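PDB 3EOZ: putative Phosphoglycerate mutase from Plasmodium falciparum, which probably acts as a protein serine/threonine phosphatase of the histidine phosphatase superfamily, although it is named a phosphoglycerate mutase. Local coordinates for residues H23-R28 against Y149-C154; S70-S75 against A94-D99. All coordinates share one frame; numbering follows the deposited sequence.

Contact 1 of 2, residues H23-R28 against Y149-C154; sequences HIILVR and YQLVIC
Ile25, Val27, Val152 and Cys154 tie two neighbouring parallel strands together in the middle of the histidine phosphatase sheet. The strands close up from Ile25 and Val152 onward. There Val152 N donates to Ile25 O at 3.0 Å, Val27 N to Val152 O at 2.9 Å and Cys154 N to Val27 O. Next to the first of these bonds, on the face that carries Val27 and Ile153, Ile25 and Leu151 lie side by side, with Ile25 CG2 3.6 Å from Leu151 CD2. Helix 49-64 packs on this face through Leu60 and Leu64. On the other face Leu26 CD2 rests 3.9 Å from Val152 CB, and Phe162 of helix 156-166 touches Leu26 and Cys154.

Toward the N-terminal ends the strands spread apart, and His23 CA and Tyr149 CA are 7.8 Å from each other. Two waters fill in for direct backbone bonds. Water 2 accepts from Ile25 N and donates to Gln150 O at 2.7 Å. Water 1 accepts from Gln150 N and gives a weak bond to His23 O. The side chains still meet here. The His23 and Tyr149 rings form an offset stack with planes 15° apart. His23 CG sits between its backbone N and carbonyl carbon (chi1 54°), which turns the imidazole to the tyrosine. Glu146 O accepts from His23 NE2, the atom that lies over one face of the Tyr149 ring.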
loop_
_atom_site.group_PDB
_atom_site.type_symbol
_atom_site.label_atom_id
_atom_site.label_comp_id
_atom_site.label_asym_id
_atom_site.label_seq_id
_atom_site.Cartn_x
_atom_site.Cartn_y
_atom_site.Cartn_z
ATOM N N HIS B 23 -13.331 11.096 17.081
ATOM C CA HIS B 23 -13.691 10.474 15.815
ATOM C C HIS B 23 -13.767 11.498 14.682
ATOM O O HIS B 23 -14.184 12.637 14.879
ATOM C CB HIS B 23 -14.967 9.652 15.924
ATOM C CG HIS B 23 -16.125 10.404 16.484
ATOM N ND1 HIS B 23 -16.441 11.684 16.077
ATOM C CD2 HIS B 23 -17.059 10.056 17.405
ATOM C CE1 HIS B 23 -17.507 12.099 16.737
ATOM N NE2 HIS B 23 -17.905 11.129 17.544
ATOM N N ILE B 24 -13.319 11.084 13.502
ATOM C CA ILE B 24 -13.212 11.969 12.366
ATOM C C ILE B 24 -13.745 11.211 11.184
ATOM O O ILE B 24 -13.478 10.018 11.041
ATOM C CB ILE B 24 -11.758 12.380 12.104
ATOM C CG1 ILE B 24 -11.153 13.044 13.365
ATOM C CG2 ILE B 24 -11.690 13.321 10.891
ATOM C CD1 ILE B 24 -9.718 12.720 13.630
ATOM N N ILE B 25 -14.523 11.890 10.350
ATOM C CA ILE B 25 -15.082 11.276 9.169
ATOM C C ILE B 25 -14.783 12.112 7.948
ATOM O O ILE B 25 -15.201 13.252 7.849
ATOM C CB ILE B 25 -16.588 11.068 9.303
ATOM C CG1 ILE B 25 -16.874 10.127 10.476
ATOM C CG2 ILE B 25 -17.156 10.477 8.029
ATOM C CD1 ILE B 25 -18.346 9.824 10.677
ATOM N N LEU B 26 -14.063 11.515 7.011
ATOM C CA LEU B 26 -13.688 12.183 5.777
ATOM C C LEU B 26 -14.510 11.582 4.651
ATOM O O LEU B 26 -14.669 10.381 4.589
ATOM C CB LEU B 26 -12.190 12.000 5.504
ATOM C CG LEU B 26 -11.222 12.421 6.615
ATOM C CD1 LEU B 26 -9.729 12.388 6.131
ATOM C CD2 LEU B 26 -11.610 13.814 7.187
ATOM N N VAL B 27 -15.055 12.430 3.786
ATOM C CA VAL B 27 -15.915 11.994 2.700
ATOM C C VAL B 27 -15.403 12.603 1.421
ATOM O O VAL B 27 -15.304 13.814 1.340
ATOM C CB VAL B 27 -17.384 12.417 2.942
ATOM C CG1 VAL B 27 -18.305 11.832 1.862
ATOM C CG2 VAL B 27 -17.836 11.983 4.357
ATOM N N ARG B 28 -15.049 11.768 0.441
ATOM C CA ARG B 28 -14.544 12.202 -0.871
ATOM C C ARG B 28 -15.693 12.689 -1.774
ATOM O O ARG B 28 -16.842 12.283 -1.591
ATOM C CB ARG B 28 -13.771 11.032 -1.530
ATOM C CG ARG B 28 -13.463 11.184 -3.031
ATOM C CD ARG B 28 -12.198 10.439 -3.491
ATOM N NE ARG B 28 -12.301 8.985 -3.402
ATOM C CZ ARG B 28 -12.757 8.198 -4.370
ATOM N NH1 ARG B 28 -13.171 8.718 -5.516
ATOM N NH2 ARG B 28 -12.803 6.887 -4.184
ATOM N N TYR B 149 -21.440 14.099 15.590
ATOM C CA TYR B 149 -20.535 13.887 14.480
ATOM C C TYR B 149 -20.570 15.050 13.490
ATOM O O TYR B 149 -21.608 15.639 13.268
ATOM C CB TYR B 149 -20.918 12.610 13.746
ATOM C CG TYR B 149 -20.574 11.349 14.496
ATOM C CD1 TYR B 149 -19.360 10.716 14.304
ATOM C CD2 TYR B 149 -21.468 10.788 15.394
ATOM C CE1 TYR B 149 -19.037 9.558 14.993
ATOM C CE2 TYR B 149 -21.158 9.635 16.084
ATOM C CZ TYR B 149 -19.938 9.016 15.876
ATOM O OH TYR B 149 -19.616 7.860 16.560
ATOM N N GLN B 150 -19.426 15.369 12.893
ATOM C CA GLN B 150 -19.377 16.244 11.721
ATOM C C GLN B 150 -18.749 15.472 10.560
ATOM O O GLN B 150 -17.919 14.581 10.770
ATOM C CB GLN B 150 -18.559 17.514 11.975
ATOM C CG GLN B 150 -19.036 18.420 13.105
ATOM C CD GLN B 150 -18.588 17.956 14.457
ATOM O OE1 GLN B 150 -17.420 17.676 14.654
ATOM N NE2 GLN B 150 -19.532 17.841 15.405
ATOM N N LEU B 151 -19.154 15.825 9.341
ATOM C CA LEU B 151 -18.657 15.209 8.122
ATOM C C LEU B 151 -17.788 16.208 7.407
ATOM O O LEU B 151 -18.212 17.326 7.143
ATOM C CB LEU B 151 -19.810 14.806 7.216
ATOM C CG LEU B 151 -20.788 13.782 7.793
ATOM C CD1 LEU B 151 -21.948 13.544 6.838
ATOM C CD2 LEU B 151 -20.096 12.486 8.078
ATOM N N VAL B 152 -16.553 15.821 7.116
ATOM C CA VAL B 152 -15.639 16.707 6.424
ATOM C C VAL B 152 -15.578 16.215 4.993
ATOM O O VAL B 152 -15.115 15.120 4.750
ATOM C CB VAL B 152 -14.265 16.692 7.090
ATOM C CG1 VAL B 152 -13.359 17.737 6.472
ATOM C CG2 VAL B 152 -14.426 16.943 8.567
ATOM N N ILE B 153 -16.085 17.004 4.052
ATOM C CA ILE B 153 -16.045 16.621 2.643
ATOM C C ILE B 153 -14.762 17.149 2.037
ATOM O O ILE B 153 -14.401 18.304 2.252
ATOM C CB ILE B 153 -17.261 17.100 1.861
ATOM C CG1 ILE B 153 -18.528 16.528 2.503
ATOM C CG2 ILE B 153 -17.167 16.657 0.401
ATOM C CD1 ILE B 153 -19.744 16.798 1.705
ATOM N N CYS B 154 -14.072 16.287 1.296
ATOM C CA CYS B 154 -12.672 16.533 0.934
ATOM C C CYS B 154 -12.350 16.206 -0.512
ATOM O O CYS B 154 -12.765 15.181 -1.047
ATOM C CB CYS B 154 -11.754 15.673 1.805
ATOM S SG CYS B 154 -11.618 16.182 3.510
HETATM O O HOH W 1 -17.397 13.522 13.972
HETATM O O HOH W 2 -15.472 14.448 11.802
#

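Contact 2 of 2, residues S70-S75 against A94-D99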
loop_
_atom_site.group_PDB
_atom_site.type_symbol
_atom_site.label_atom_id
_atom_site.label_comp_id
_atom_site.label_asym_id
_atom_site.label_seq_id
_atom_site.Cartn_x
_atom_site.Cartn_y
_atom_site.Cartn_z
ATOM N N SER B 70 -24.213 17.199 13.203
ATOM C CA SER B 70 -24.483 18.624 13.357
ATOM C C SER B 70 -23.960 19.500 12.227
ATOM O O SER B 70 -24.593 20.507 11.895
ATOM C CB SER B 70 -23.921 19.126 14.692
ATOM O OG SER B 70 -22.537 18.875 14.811
ATOM N N VAL B 71 -22.805 19.149 11.650
ATOM C CA VAL B 71 -22.193 19.956 10.577
ATOM C C VAL B 71 -21.652 19.098 9.437
ATOM O O VAL B 71 -21.155 18.010 9.654
ATOM C CB VAL B 71 -21.020 20.804 11.096
ATOM C CG1 VAL B 71 -20.570 21.817 10.021
ATOM C CG2 VAL B 71 -21.384 21.502 12.407
ATOM N N ILE B 72 -21.756 19.612 8.222
ATOM C CA ILE B 72 -21.123 19.042 7.068
ATOM C C ILE B 72 -20.210 20.138 6.521
ATOM O O ILE B 72 -20.690 21.192 6.104
ATOM C CB ILE B 72 -22.164 18.623 6.022
ATOM C CG1 ILE B 72 -23.071 17.519 6.588
ATOM C CG2 ILE B 72 -21.490 18.118 4.764
ATOM C CD1 ILE B 72 -24.248 17.161 5.685
ATOM N N TYR B 73 -18.898 19.908 6.540
ATOM C CA TYR B 73 -17.936 20.918 6.067
ATOM C C TYR B 73 -17.560 20.702 4.615
ATOM O O TYR B 73 -17.588 19.573 4.129
ATOM C CB TYR B 73 -16.671 20.879 6.902
ATOM C CG TYR B 73 -16.874 21.240 8.337
ATOM C CD1 TYR B 73 -16.995 20.259 9.314
ATOM C CD2 TYR B 73 -16.942 22.559 8.727
ATOM C CE1 TYR B 73 -17.165 20.583 10.652
ATOM C CE2 TYR B 73 -17.110 22.898 10.056
ATOM C CZ TYR B 73 -17.230 21.903 11.017
ATOM O OH TYR B 73 -17.393 22.252 12.327
ATOM N N HIS B 74 -17.197 21.775 3.917
ATOM C CA HIS B 74 -16.786 21.646 2.529
ATOM C C HIS B 74 -15.971 22.829 2.069
ATOM O O HIS B 74 -15.884 23.838 2.747
ATOM C CB HIS B 74 -18.009 21.465 1.628
ATOM C CG HIS B 74 -18.939 22.635 1.644
ATOM N ND1 HIS B 74 -18.744 23.749 0.853
ATOM C CD2 HIS B 74 -20.062 22.872 2.365
ATOM C CE1 HIS B 74 -19.699 24.627 1.098
ATOM N NE2 HIS B 74 -20.513 24.115 2.007
ATOM N N SER B 75 -15.359 22.690 0.904
ATOM C CA SER B 75 -14.538 23.761 0.327
ATOM C C SER B 75 -15.405 24.753 -0.477
ATOM O O SER B 75 -16.613 24.593 -0.568
ATOM C CB SER B 75 -13.482 23.152 -0.592
ATOM O OG SER B 75 -14.079 22.758 -1.819
ATOM N N ALA B 94 -28.720 19.138 9.604
ATOM C CA ALA B 94 -27.303 19.462 9.698
ATOM C C ALA B 94 -26.977 20.751 8.961
ATOM O O ALA B 94 -27.532 21.035 7.906
ATOM C CB ALA B 94 -26.473 18.305 9.149
ATOM N N ASN B 95 -26.042 21.518 9.500
ATOM C CA ASN B 95 -25.641 22.780 8.888
ATOM C C ASN B 95 -24.438 22.605 7.948
ATOM O O ASN B 95 -23.418 22.041 8.334
ATOM C CB ASN B 95 -25.330 23.798 9.992
ATOM C CG ASN B 95 -26.473 23.925 11.014
ATOM O OD1 ASN B 95 -26.337 23.513 12.174
ATOM N ND2 ASN B 95 -27.611 24.455 10.571
ATOM N N LEU B 96 -24.574 23.074 6.712
ATOM C CA LEU B 96 -23.469 23.110 5.773
ATOM C C LEU B 96 -22.580 24.295 6.107
ATOM O O LEU B 96 -23.054 25.417 6.135
ATOM C CB LEU B 96 -23.978 23.216 4.333
ATOM C CG LEU B 96 -24.473 21.905 3.689
ATOM C CD1 LEU B 96 -25.210 21.048 4.695
ATOM C CD2 LEU B 96 -25.365 22.162 2.489
ATOM N N ILE B 97 -21.305 24.049 6.399
ATOM C CA ILE B 97 -20.347 25.133 6.635
ATOM C C ILE B 97 -19.215 25.104 5.618
ATOM O O ILE B 97 -18.596 24.066 5.401
ATOM C CB ILE B 97 -19.762 25.119 8.060
ATOM C CG1 ILE B 97 -20.767 25.703 9.050
ATOM C CG2 ILE B 97 -18.486 25.982 8.133
ATOM C CD1 ILE B 97 -22.039 24.921 9.158
ATOM N N ASN B 98 -18.959 26.266 5.014
ATOM C CA ASN B 98 -17.911 26.468 4.022
ATOM C C ASN B 98 -16.595 26.782 4.714
ATOM O O ASN B 98 -16.544 27.691 5.541
ATOM C CB ASN B 98 -18.295 27.633 3.104
ATOM C CG ASN B 98 -17.306 27.843 1.948
ATOM O OD1 ASN B 98 -16.094 27.887 2.143
ATOM N ND2 ASN B 98 -17.836 27.987 0.735
ATOM N N ASP B 99 -15.539 26.044 4.369
ATOM C CA ASP B 99 -14.204 26.269 4.920
ATOM C C ASP B 99 -13.243 26.390 3.752
ATOM O O ASP B 99 -12.858 25.385 3.164
ATOM C CB ASP B 99 -13.780 25.124 5.846
ATOM C CG ASP B 99 -12.431 25.366 6.516
ATOM O OD1 ASP B 99 -11.761 26.355 6.158
ATOM O OD2 ASP B 99 -12.038 24.565 7.407
#
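Strands 70-74 and 95-98 run parallel in register, their axes 33° apart and 4.7 Å at the closest. They are the two strands of a beta-alpha-beta unit whose crossover is helix 78-88. Strand 95-98 is the outermost strand on this side of the sheet within the chain. Five backbone bonds alternate across the pair. They start with Asn95 N to Ser70 O at 3.0 Å, which is straight at the hydrogen but comes from above the carbonyl plane. They finish with Asp99 N to His74 O at 2.8 Å.

Val71, Tyr73 and Ile97 share one face. Val71 CG1 lies over the centre of the Tyr73 ring and meets Ile97 CD1 at 3.5 Å. Ile97 CG2 reaches Tyr73 CD2 at 3.8 Å from an oblique direction. The valine methyl touches both the ring and the isoleucine tip. Tyr138 of helix 114-139 packs edge-to-face with Tyr73 and also bonds Asp99 OD2.

Ile72, Leu96 and His74 occupy the other face, toward helix 78-88. Ile72 and Leu96 lie side by side, with Ile72 CB 4.1 Å from Leu96 CD1. With chi1 at 63°, the His74 imidazole swings across the neighbouring strand. Asn98 CA makes a CH-pi contact over its face, while Leu96 CB comes to its edge. The next residue in the chain restrains the ring: His74 ND1 donates nearly in the ring plane to Ser75 O at 2.7 Å.

How the contacts relate
Contacts 1 and 2 belong to one sheet, with centres about 10 Å apart. The strand order from the edge inward is 95-98, 68-74, 148-154, 22-28. Probable backbone bonds join the contacts: Tyr73 N to Leu151 O at 2.7 Å and Ile153 N to Tyr73 O at 3.0 Å. Gln150 CB also packs on Tyr73 CE1 at 3.6 Å. Contact 1 is buried near the chain centre, whereas contact 2 is partly buried. In sequence, contact 2 is nested within the loop closed by contact 1. A phosphate ion, probably from the crystallisation liquor, lies about 4 Å from the side chain of Arg28, which opens the family's Arg-His-Gly motif, consistent with a phosphate pocket.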